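Putative uncharacterized protein (Chaetomium thermophilum, PDB 5T8V) probably acts as a cohesin loader that binds chromatin, this chain being the HEAT-repeat C-terminal part of an Scc2/Nipped-B protein. Local coordinates at residues Leu945-Leu950 / His993-Glu998; Gln972-Ser977 / Arg1029-Asp1034; Phe1078-Glu1083 / Ile1151-Leu1156. One frame throughout, in Å; residues are numbered along the deposited sequence.

Interaction 1. Residues Leu945-Leu950 / His993-Glu998; sequences LVISSL and HEMFKE
Against one side of helix 940-960 in this largely helical HEAT-repeat protein, Phe996 and Met995 of the loop after helix 969-986 pack onto Val946, Ile947 and Leu950. The Phe996 ring is the centre of the contact. Ile947 lies over one of its faces, shifted toward the rim: CD1 of Ile947 stands 4.2 Å from the Phe996 ring centroid, 16° off the ring normal, a CH-pi contact. Behind that methyl, Ile947 CG1 meets Phe996 CE2 at 3.4 Å. This branch turns across the ring because CG1 of Ile947 is set anti to its own carbonyl carbon (chi1 -67°). Val946 comes instead at the ring edge, in its plane, with CG1 3.7 Å from Phe996 CE2; Leu950 CD1 lies more loosely at the same edge, 4.4 Å from Phe996 CE2. Met995 crosses Ile947 at a slant: its chain bends at chi2, and its CE stops 4.0 Å from Ile947 CD1. Ala943, one turn earlier on the same helix, touches both Phe996 and Met995, while Phe1000 farther along the loop lies against Ile947 and Leu950. Ile947 thus touches Met995, Phe996 and Phe1000 of the loop. The side chains that meet are all apolar, though Ile947 CD1 also lies 3.5 Å from Met995 O, and the loop is held to the helix by burial and fit rather than by polar pairing.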
loop_
_atom_site.group_PDB
_atom_site.type_symbol
_atom_site.label_atom_id
_atom_site.label_comp_id
_atom_site.label_asym_id
_atom_site.label_seq_id
_atom_site.Cartn_x
_atom_site.Cartn_y
_atom_site.Cartn_z
ATOM N N LEU A 945 59.404 19.703 30.375
ATOM C CA LEU A 945 58.790 18.382 30.304
ATOM C C LEU A 945 59.478 17.513 29.255
ATOM O O LEU A 945 59.867 16.369 29.529
ATOM C CB LEU A 945 57.300 18.531 29.999
ATOM C CG LEU A 945 56.484 17.255 29.802
ATOM C CD1 LEU A 945 56.613 16.330 31.001
ATOM C CD2 LEU A 945 55.030 17.622 29.553
ATOM N N VAL A 946 59.648 18.051 28.045
ATOM C CA VAL A 946 60.291 17.299 26.968
ATOM C C VAL A 946 61.703 16.895 27.375
ATOM O O VAL A 946 62.114 15.741 27.202
ATOM C CB VAL A 946 60.294 18.127 25.669
ATOM C CG1 VAL A 946 60.961 17.357 24.532
ATOM C CG2 VAL A 946 58.873 18.527 25.282
ATOM N N ILE A 947 62.466 17.842 27.925
ATOM C CA ILE A 947 63.860 17.576 28.273
ATOM C C ILE A 947 63.941 16.503 29.350
ATOM O O ILE A 947 64.755 15.576 29.268
ATOM C CB ILE A 947 64.559 18.875 28.713
ATOM C CG1 ILE A 947 64.674 19.836 27.524
ATOM C CG2 ILE A 947 65.950 18.580 29.281
ATOM C CD1 ILE A 947 65.100 21.243 27.899
ATOM N N SER A 948 63.104 16.614 30.384
ATOM C CA SER A 948 63.110 15.605 31.437
ATOM C C SER A 948 62.762 14.233 30.876
ATOM O O SER A 948 63.377 13.227 31.250
ATOM C CB SER A 948 62.138 15.997 32.551
ATOM O OG SER A 948 60.819 16.154 32.055
ATOM N N SER A 949 61.787 14.172 29.966
ATOM C CA SER A 949 61.417 12.891 29.371
ATOM C C SER A 949 62.578 12.295 28.581
ATOM O O SER A 949 62.893 11.107 28.718
ATOM C CB SER A 949 60.189 13.069 28.481
ATOM O OG SER A 949 59.072 13.498 29.240
ATOM N N LEU A 950 63.231 13.110 27.749
ATOM C CA LEU A 950 64.358 12.618 26.959
ATOM C C LEU A 950 65.492 12.140 27.859
ATOM O O LEU A 950 66.029 11.036 27.678
ATOM C CB LEU A 950 64.840 13.718 26.013
ATOM C CG LEU A 950 63.842 14.119 24.924
ATOM C CD1 LEU A 950 64.233 15.444 24.286
ATOM C CD2 LEU A 950 63.742 13.029 23.868
ATOM N N HIS A 993 65.462 26.512 20.291
ATOM C CA HIS A 993 66.595 25.659 19.960
ATOM C C HIS A 993 67.769 25.846 20.910
ATOM O O HIS A 993 68.730 25.073 20.834
ATOM C CB HIS A 993 67.049 25.924 18.522
ATOM C CG HIS A 993 67.452 27.341 18.261
ATOM N ND1 HIS A 993 66.537 28.358 18.092
ATOM C CD2 HIS A 993 68.674 27.908 18.130
ATOM C CE1 HIS A 993 67.178 29.492 17.873
ATOM N NE2 HIS A 993 68.477 29.247 17.891
ATOM N N GLU A 994 67.721 26.842 21.793
ATOM C CA GLU A 994 68.779 27.058 22.769
ATOM C C GLU A 994 68.460 26.467 24.133
ATOM O O GLU A 994 69.379 26.047 24.844
ATOM C CB GLU A 994 69.055 28.558 22.924
ATOM C CG GLU A 994 70.524 28.901 23.125
ATOM C CD GLU A 994 71.374 28.549 21.918
ATOM O OE1 GLU A 994 70.823 28.487 20.799
ATOM O OE2 GLU A 994 72.592 28.330 22.089
ATOM N N MET A 995 67.181 26.420 24.516
ATOM C CA MET A 995 66.801 25.803 25.781
ATOM C C MET A 995 67.197 24.335 25.843
ATOM O O MET A 995 67.371 23.796 26.942
ATOM C CB MET A 995 65.291 25.946 25.997
ATOM C CG MET A 995 64.745 25.221 27.226
ATOM S SD MET A 995 65.466 25.793 28.779
ATOM C CE MET A 995 64.698 24.667 29.944
ATOM N N PHE A 996 67.344 23.677 24.693
ATOM C CA PHE A 996 67.674 22.258 24.662
ATOM C C PHE A 996 69.173 21.997 24.617
ATOM O O PHE A 996 69.623 20.951 25.099
ATOM C CB PHE A 996 67.005 21.592 23.455
ATOM C CG PHE A 996 65.535 21.341 23.642
ATOM C CD1 PHE A 996 64.612 22.351 23.424
ATOM C CD2 PHE A 996 65.076 20.095 24.035
ATOM C CE1 PHE A 996 63.261 22.121 23.595
ATOM C CE2 PHE A 996 63.726 19.860 24.208
ATOM C CZ PHE A 996 62.817 20.875 23.988
ATOM N N LYS A 997 69.963 22.916 24.059
ATOM C CA LYS A 997 71.401 22.683 23.983
ATOM C C LYS A 997 72.053 22.747 25.358
ATOM O O LYS A 997 73.110 22.141 25.568
ATOM C CB LYS A 997 72.059 23.692 23.043
ATOM C CG LYS A 997 73.467 23.286 22.624
ATOM C CD LYS A 997 74.242 24.431 21.997
ATOM C CE LYS A 997 75.660 23.997 21.650
ATOM N NZ LYS A 997 76.479 25.107 21.099
ATOM N N GLU A 998 71.445 23.469 26.302
ATOM C CA GLU A 998 72.029 23.576 27.636
ATOM C C GLU A 998 72.065 22.227 28.342
ATOM O O GLU A 998 72.930 21.997 29.194
ATOM C CB GLU A 998 71.247 24.589 28.475
ATOM C CG GLU A 998 71.077 25.956 27.822
ATOM C CD GLU A 998 72.392 26.556 27.358
ATOM O OE1 GLU A 998 72.800 26.284 26.210
ATOM O OE2 GLU A 998 73.020 27.295 28.146
#

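Interaction 2. Residues Gln972-Ser977 / Arg1029-Asp1034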
loop_
_atom_site.group_PDB
_atom_site.type_symbol
_atom_site.label_atom_id
_atom_site.label_comp_id
_atom_site.label_asym_id
_atom_site.label_seq_id
_atom_site.Cartn_x
_atom_site.Cartn_y
_atom_site.Cartn_z
ATOM N N GLN A 972 58.086 2.685 32.255
ATOM C CA GLN A 972 58.641 4.030 32.361
ATOM C C GLN A 972 59.023 4.563 30.987
ATOM O O GLN A 972 58.657 5.684 30.615
ATOM C CB GLN A 972 59.858 4.030 33.286
ATOM C CG GLN A 972 59.562 3.672 34.729
ATOM C CD GLN A 972 60.772 3.852 35.625
ATOM O OE1 GLN A 972 61.645 4.677 35.347
ATOM N NE2 GLN A 972 60.836 3.078 36.701
ATOM N N PHE A 973 59.766 3.764 30.215
ATOM C CA PHE A 973 60.135 4.188 28.869
ATOM C C PHE A 973 58.904 4.403 28.001
ATOM O O PHE A 973 58.862 5.339 27.195
ATOM C CB PHE A 973 61.050 3.165 28.208
ATOM C CG PHE A 973 61.136 3.335 26.723
ATOM C CD1 PHE A 973 61.895 4.354 26.178
ATOM C CD2 PHE A 973 60.431 2.501 25.873
ATOM C CE1 PHE A 973 61.962 4.532 24.816
ATOM C CE2 PHE A 973 60.497 2.672 24.502
ATOM C CZ PHE A 973 61.267 3.687 23.974
ATOM N N ASP A 974 57.906 3.526 28.120
ATOM C CA ASP A 974 56.670 3.726 27.375
ATOM C C ASP A 974 56.115 5.119 27.628
ATOM O O ASP A 974 55.711 5.820 26.691
ATOM C CB ASP A 974 55.642 2.662 27.759
ATOM C CG ASP A 974 54.349 2.789 26.974
ATOM O OD1 ASP A 974 53.525 3.660 27.323
ATOM O OD2 ASP A 974 54.156 2.018 26.011
ATOM N N ARG A 975 56.108 5.550 28.891
ATOM C CA ARG A 975 55.560 6.864 29.201
ATOM C C ARG A 975 56.464 7.981 28.690
ATOM O O ARG A 975 55.976 8.980 28.153
ATOM C CB ARG A 975 55.334 7.003 30.707
ATOM C CG ARG A 975 54.357 8.106 31.071
ATOM C CD ARG A 975 52.942 7.759 30.621
ATOM N NE ARG A 975 52.033 8.890 30.723
ATOM C CZ ARG A 975 50.780 8.874 30.283
ATOM N NH1 ARG A 975 50.285 7.783 29.709
ATOM N NH2 ARG A 975 50.018 9.950 30.413
ATOM N N TYR A 976 57.780 7.837 28.851
ATOM C CA TYR A 976 58.701 8.844 28.332
ATOM C C TYR A 976 58.491 9.047 26.836
ATOM O O TYR A 976 58.227 10.165 26.373
ATOM C CB TYR A 976 60.147 8.429 28.618
ATOM C CG TYR A 976 60.548 8.471 30.079
ATOM C CD1 TYR A 976 60.077 9.466 30.927
ATOM C CD2 TYR A 976 61.407 7.514 30.609
ATOM C CE1 TYR A 976 60.447 9.506 32.258
ATOM C CE2 TYR A 976 61.781 7.547 31.938
ATOM C CZ TYR A 976 61.299 8.544 32.758
ATOM O OH TYR A 976 61.669 8.580 34.083
ATOM N N SER A 977 58.605 7.966 26.062
ATOM C CA SER A 977 58.432 8.054 24.617
ATOM C C SER A 977 57.050 8.566 24.249
ATOM O O SER A 977 56.899 9.270 23.244
ATOM C CB SER A 977 58.668 6.688 23.979
ATOM O OG SER A 977 57.596 5.808 24.267
ATOM N N ARG A 1029 59.940 -1.702 21.518
ATOM C CA ARG A 1029 59.875 -1.312 20.115
ATOM C C ARG A 1029 58.549 -0.646 19.781
ATOM O O ARG A 1029 58.500 0.226 18.905
ATOM C CB ARG A 1029 60.088 -2.532 19.218
ATOM C CG ARG A 1029 61.490 -3.116 19.271
ATOM C CD ARG A 1029 61.614 -4.313 18.346
ATOM N NE ARG A 1029 61.509 -3.930 16.939
ATOM C CZ ARG A 1029 61.361 -4.789 15.935
ATOM N NH1 ARG A 1029 61.291 -6.094 16.173
ATOM N NH2 ARG A 1029 61.277 -4.345 14.689
ATOM N N LYS A 1030 57.461 -1.037 20.460
ATOM C CA LYS A 1030 56.160 -0.451 20.134
ATOM C C LYS A 1030 56.114 1.029 20.487
ATOM O O LYS A 1030 55.979 1.864 19.575
ATOM C CB LYS A 1030 55.037 -1.245 20.809
ATOM C CG LYS A 1030 53.659 -0.628 20.602
ATOM C CD LYS A 1030 52.573 -1.368 21.358
ATOM C CE LYS A 1030 51.241 -0.637 21.257
ATOM N NZ LYS A 1030 51.308 0.742 21.824
ATOM N N PRO A 1031 56.225 1.432 21.756
ATOM C CA PRO A 1031 56.098 2.862 22.076
ATOM C C PRO A 1031 57.179 3.724 21.452
ATOM O O PRO A 1031 56.972 4.935 21.295
ATOM C CB PRO A 1031 56.170 2.887 23.609
ATOM C CG PRO A 1031 56.908 1.652 23.972
ATOM C CD PRO A 1031 56.521 0.628 22.956
ATOM N N ALA A 1032 58.326 3.145 21.089
ATOM C CA ALA A 1032 59.346 3.904 20.372
ATOM C C ALA A 1032 58.864 4.274 18.975
ATOM O O ALA A 1032 58.893 5.448 18.582
ATOM C CB ALA A 1032 60.643 3.098 20.297
ATOM N N LEU A 1033 58.413 3.277 18.210
ATOM C CA LEU A 1033 57.885 3.545 16.878
ATOM C C LEU A 1033 56.665 4.455 16.947
ATOM O O LEU A 1033 56.480 5.328 16.091
ATOM C CB LEU A 1033 57.549 2.230 16.176
ATOM C CG LEU A 1033 58.785 1.439 15.739
ATOM C CD1 LEU A 1033 58.414 0.005 15.425
ATOM C CD2 LEU A 1033 59.453 2.093 14.535
ATOM N N ASP A 1034 55.819 4.267 17.963
ATOM C CA ASP A 1034 54.694 5.172 18.169
ATOM C C ASP A 1034 55.184 6.603 18.353
ATOM O O ASP A 1034 54.663 7.541 17.735
ATOM C CB ASP A 1034 53.882 4.719 19.383
ATOM C CG ASP A 1034 52.530 5.398 19.471
ATOM O OD1 ASP A 1034 52.317 6.408 18.768
ATOM O OD2 ASP A 1034 51.675 4.923 20.250
#
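Phe973 stretches from helix 969-986 to the neighbouring helix 1026-1042, its CG anti to the backbone N (chi1 163°), which turns the ring toward the other helix. The far end of the ring does the touching: CZ of Phe973 meets Ala1032 CB at 3.8 Å, the methyl lying at the ring edge and in its plane, while CE2 of Phe973 comes within 3.8 Å of Pro1031 CG, approached obliquely. One ring face rests on Ser977 CB, a turn further along its own helix, and the rings of Phe973 and Phe1019 meet at a steep angle. Replacing Phe973 by alanine would probably leave Ala1032 CB and Pro1031 CG without their aromatic neighbour and open a gap between the two helices. Asp974 takes the more solvent-accessible flank. Its side chain crosses that of Pro1031 at about a right angle, with OD2 of Asp974 3.3 Å from Pro1031 CB; the ammonium of Lys1030 is nearby, its NZ 5.2 Å from Asp974 OD2, not in contact but perhaps easing the charge. At Ser977 the hydroxyl oxygen lies near two carbonyl oxygens, OG standing 3.1 Å from Asp974 O of its own helix and 3.2 Å from Pro1031 O across the contact. Pro1031 lacks an N-H to give to the preceding turn, and helix 1026-1042 is kinked there. The two segments run almost parallel, 6° apart with axes 8.7 Å from each other, the side-by-side stacking of helices in a HEAT-repeat solenoid. Close helix approach here rests on small or compact groups, proline, alanine and serine, with one aromatic ring closing the buried side and a carboxylate bordering the other.

Interaction 3. Residues Phe1078-Glu1083 / Ile1151-Leu1156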
loop_
_atom_site.group_PDB
_atom_site.type_symbol
_atom_site.label_atom_id
_atom_site.label_comp_id
_atom_site.label_asym_id
_atom_site.label_seq_id
_atom_site.Cartn_x
_atom_site.Cartn_y
_atom_site.Cartn_z
ATOM N N PHE A 1078 49.813 11.781 8.344
ATOM C CA PHE A 1078 50.595 12.651 7.472
ATOM C C PHE A 1078 49.887 12.880 6.141
ATOM O O PHE A 1078 49.668 14.025 5.729
ATOM C CB PHE A 1078 51.982 12.047 7.250
ATOM C CG PHE A 1078 52.767 12.708 6.153
ATOM C CD1 PHE A 1078 52.929 14.082 6.128
ATOM C CD2 PHE A 1078 53.356 11.951 5.155
ATOM C CE1 PHE A 1078 53.652 14.691 5.120
ATOM C CE2 PHE A 1078 54.084 12.553 4.144
ATOM C CZ PHE A 1078 54.233 13.924 4.128
ATOM N N LEU A 1079 49.514 11.797 5.456
ATOM C CA LEU A 1079 48.910 11.932 4.133
ATOM C C LEU A 1079 47.544 12.609 4.207
ATOM O O LEU A 1079 47.214 13.450 3.360
ATOM C CB LEU A 1079 48.801 10.558 3.477
ATOM C CG LEU A 1079 50.158 9.925 3.157
ATOM C CD1 LEU A 1079 50.035 8.424 2.976
ATOM C CD2 LEU A 1079 50.757 10.565 1.914
ATOM N N PHE A 1080 46.737 12.261 5.210
ATOM C CA PHE A 1080 45.425 12.884 5.354
ATOM C C PHE A 1080 45.551 14.393 5.528
ATOM O O PHE A 1080 44.877 15.168 4.837
ATOM C CB PHE A 1080 44.680 12.259 6.533
ATOM C CG PHE A 1080 43.904 11.027 6.169
ATOM C CD1 PHE A 1080 44.461 10.056 5.353
ATOM C CD2 PHE A 1080 42.618 10.837 6.647
ATOM C CE1 PHE A 1080 43.748 8.921 5.015
ATOM C CE2 PHE A 1080 41.901 9.704 6.315
ATOM C CZ PHE A 1080 42.467 8.745 5.498
ATOM N N SER A 1081 46.412 14.833 6.450
ATOM C CA SER A 1081 46.655 16.265 6.581
ATOM C C SER A 1081 47.208 16.847 5.286
ATOM O O SER A 1081 46.932 18.008 4.958
ATOM C CB SER A 1081 47.611 16.538 7.743
ATOM O OG SER A 1081 48.885 15.969 7.506
ATOM N N GLU A 1082 47.977 16.056 4.532
ATOM C CA GLU A 1082 48.437 16.495 3.221
ATOM C C GLU A 1082 47.291 16.625 2.227
ATOM O O GLU A 1082 47.468 17.252 1.178
ATOM C CB GLU A 1082 49.488 15.524 2.678
ATOM C CG GLU A 1082 50.865 15.702 3.291
ATOM C CD GLU A 1082 51.608 16.891 2.713
ATOM O OE1 GLU A 1082 51.689 16.994 1.472
ATOM O OE2 GLU A 1082 52.106 17.726 3.499
ATOM N N GLU A 1083 46.126 16.047 2.526
ATOM C CA GLU A 1083 44.949 16.254 1.689
ATOM C C GLU A 1083 44.116 17.439 2.156
ATOM O O GLU A 1083 43.659 18.234 1.328
ATOM C CB GLU A 1083 44.088 14.992 1.658
ATOM C CG GLU A 1083 44.703 13.876 0.849
ATOM C CD GLU A 1083 43.774 12.695 0.684
ATOM O OE1 GLU A 1083 42.579 12.821 1.024
ATOM O OE2 GLU A 1083 44.241 11.639 0.214
ATOM N N ILE A 1151 47.074 7.959 -0.899
ATOM C CA ILE A 1151 48.189 8.031 -1.842
ATOM C C ILE A 1151 47.675 8.209 -3.264
ATOM O O ILE A 1151 48.257 8.952 -4.064
ATOM C CB ILE A 1151 49.073 6.774 -1.714
ATOM C CG1 ILE A 1151 49.824 6.794 -0.377
ATOM C CG2 ILE A 1151 50.056 6.670 -2.890
ATOM C CD1 ILE A 1151 50.591 5.523 -0.074
ATOM N N ASN A 1152 46.575 7.535 -3.601
ATOM C CA ASN A 1152 46.058 7.576 -4.963
ATOM C C ASN A 1152 45.244 8.840 -5.217
ATOM O O ASN A 1152 45.354 9.445 -6.289
ATOM C CB ASN A 1152 45.215 6.328 -5.233
ATOM C CG ASN A 1152 44.778 6.221 -6.679
ATOM O OD1 ASN A 1152 45.574 5.885 -7.556
ATOM N ND2 ASN A 1152 43.503 6.496 -6.935
ATOM N N ARG A 1153 44.428 9.254 -4.244
ATOM C CA ARG A 1153 43.650 10.478 -4.401
ATOM C C ARG A 1153 44.549 11.692 -4.581
ATOM O O ARG A 1153 44.178 12.638 -5.285
ATOM C CB ARG A 1153 42.731 10.685 -3.195
ATOM C CG ARG A 1153 41.571 9.702 -3.112
ATOM C CD ARG A 1153 40.532 10.141 -2.091
ATOM N NE ARG A 1153 41.126 10.541 -0.815
ATOM C CZ ARG A 1153 41.438 9.705 0.173
ATOM N NH1 ARG A 1153 41.228 8.401 0.046
ATOM N NH2 ARG A 1153 41.969 10.175 1.294
ATOM N N GLN A 1154 45.728 11.689 -3.957
ATOM C CA GLN A 1154 46.635 12.821 -4.098
ATOM C C GLN A 1154 47.413 12.774 -5.406
ATOM O O GLN A 1154 47.773 13.826 -5.944
ATOM C CB GLN A 1154 47.605 12.862 -2.921
ATOM C CG GLN A 1154 46.946 13.060 -1.575
ATOM C CD GLN A 1154 47.949 13.108 -0.443
ATOM O OE1 GLN A 1154 48.992 13.755 -0.549
ATOM N NE2 GLN A 1154 47.645 12.415 0.646
ATOM N N GLY A 1155 47.686 11.579 -5.924
ATOM C CA GLY A 1155 48.413 11.447 -7.168
ATOM C C GLY A 1155 49.909 11.307 -7.020
ATOM O O GLY A 1155 50.649 11.685 -7.936
ATOM N N LEU A 1156 50.386 10.775 -5.891
ATOM C CA LEU A 1156 51.819 10.568 -5.711
ATOM C C LEU A 1156 52.337 9.383 -6.511
ATOM O O LEU A 1156 53.529 9.342 -6.833
ATOM C CB LEU A 1156 52.145 10.361 -4.232
ATOM C CG LEU A 1156 52.036 11.597 -3.340
ATOM C CD1 LEU A 1156 50.837 11.487 -2.430
ATOM C CD2 LEU A 1156 53.300 11.792 -2.538
#
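Gln1154 lies obliquely over the aliphatic part of Glu1083, CG of Gln1154 meeting CG of Glu1083 at 3.4 Å, and carries its amide on toward the backbone of helix 1065-1086. There NE2 of Gln1154 comes 2.9 Å from Leu1079 O; a hydrogen bond joins NE2 to Ser1150 OG, while OE1 faces Glu1082 CB. Glu1083, extended beyond CG, sends its carboxylate to Arg1153 in a salt bridge. The Arg1153 NH2 to Glu1083 OE1 bond is 2.7 Å long and fairly straight, with an N-H...O angle of 161°. OE1 is met on its syn side and lies in the guanidinium plane, but the two flat groups stand nearly perpendicular, 84° apart; Arg1153 NE adds only a weak bond to the same OE1, at 3.3 Å. The other oxygen, Glu1083 OE2, is hydrogen-bonded to Ser1150, so this serine serves both Glu1083 and Gln1154 and helps fix the carboxylate. In the HEAT-repeat stack these polar groups border the packing of helix 1065-1086 against the C-terminal end of helix 1139-1154. On the more buried side, Leu1079 CD1 packs on Ile1151 CG1 at 3.7 Å. Past the helix end, Gly1155 turns the chain with positive phi, and Leu1156 brings CD1 back to 4.4 Å from Leu1079 CD2, its side chain also resting on Ala1118 and Ser1119 of helix 1115-1133.

How the interactions relate
From the N-terminal side, helix 940-960 enters interaction 1 first, and helix 969-986, next in the chain, opens interaction 2 before residues 993-998 return to close interaction 1. Residues 1029-1034 then close interaction 2, so the two loops cross rather than nest. They also touch, Ser949 O lying 3.8 Å from Tyr976 CG, and together tie helices 940-960, 969-986 and 1026-1042 with the loop after 969-986. Interaction 3 follows in series: it opens on helix 1065-1086 and closes at the end of helix 1139-1154. Its centre is about 27 Å from that of interaction 2 and about 33 Å from that of interaction 1, further along the solenoid.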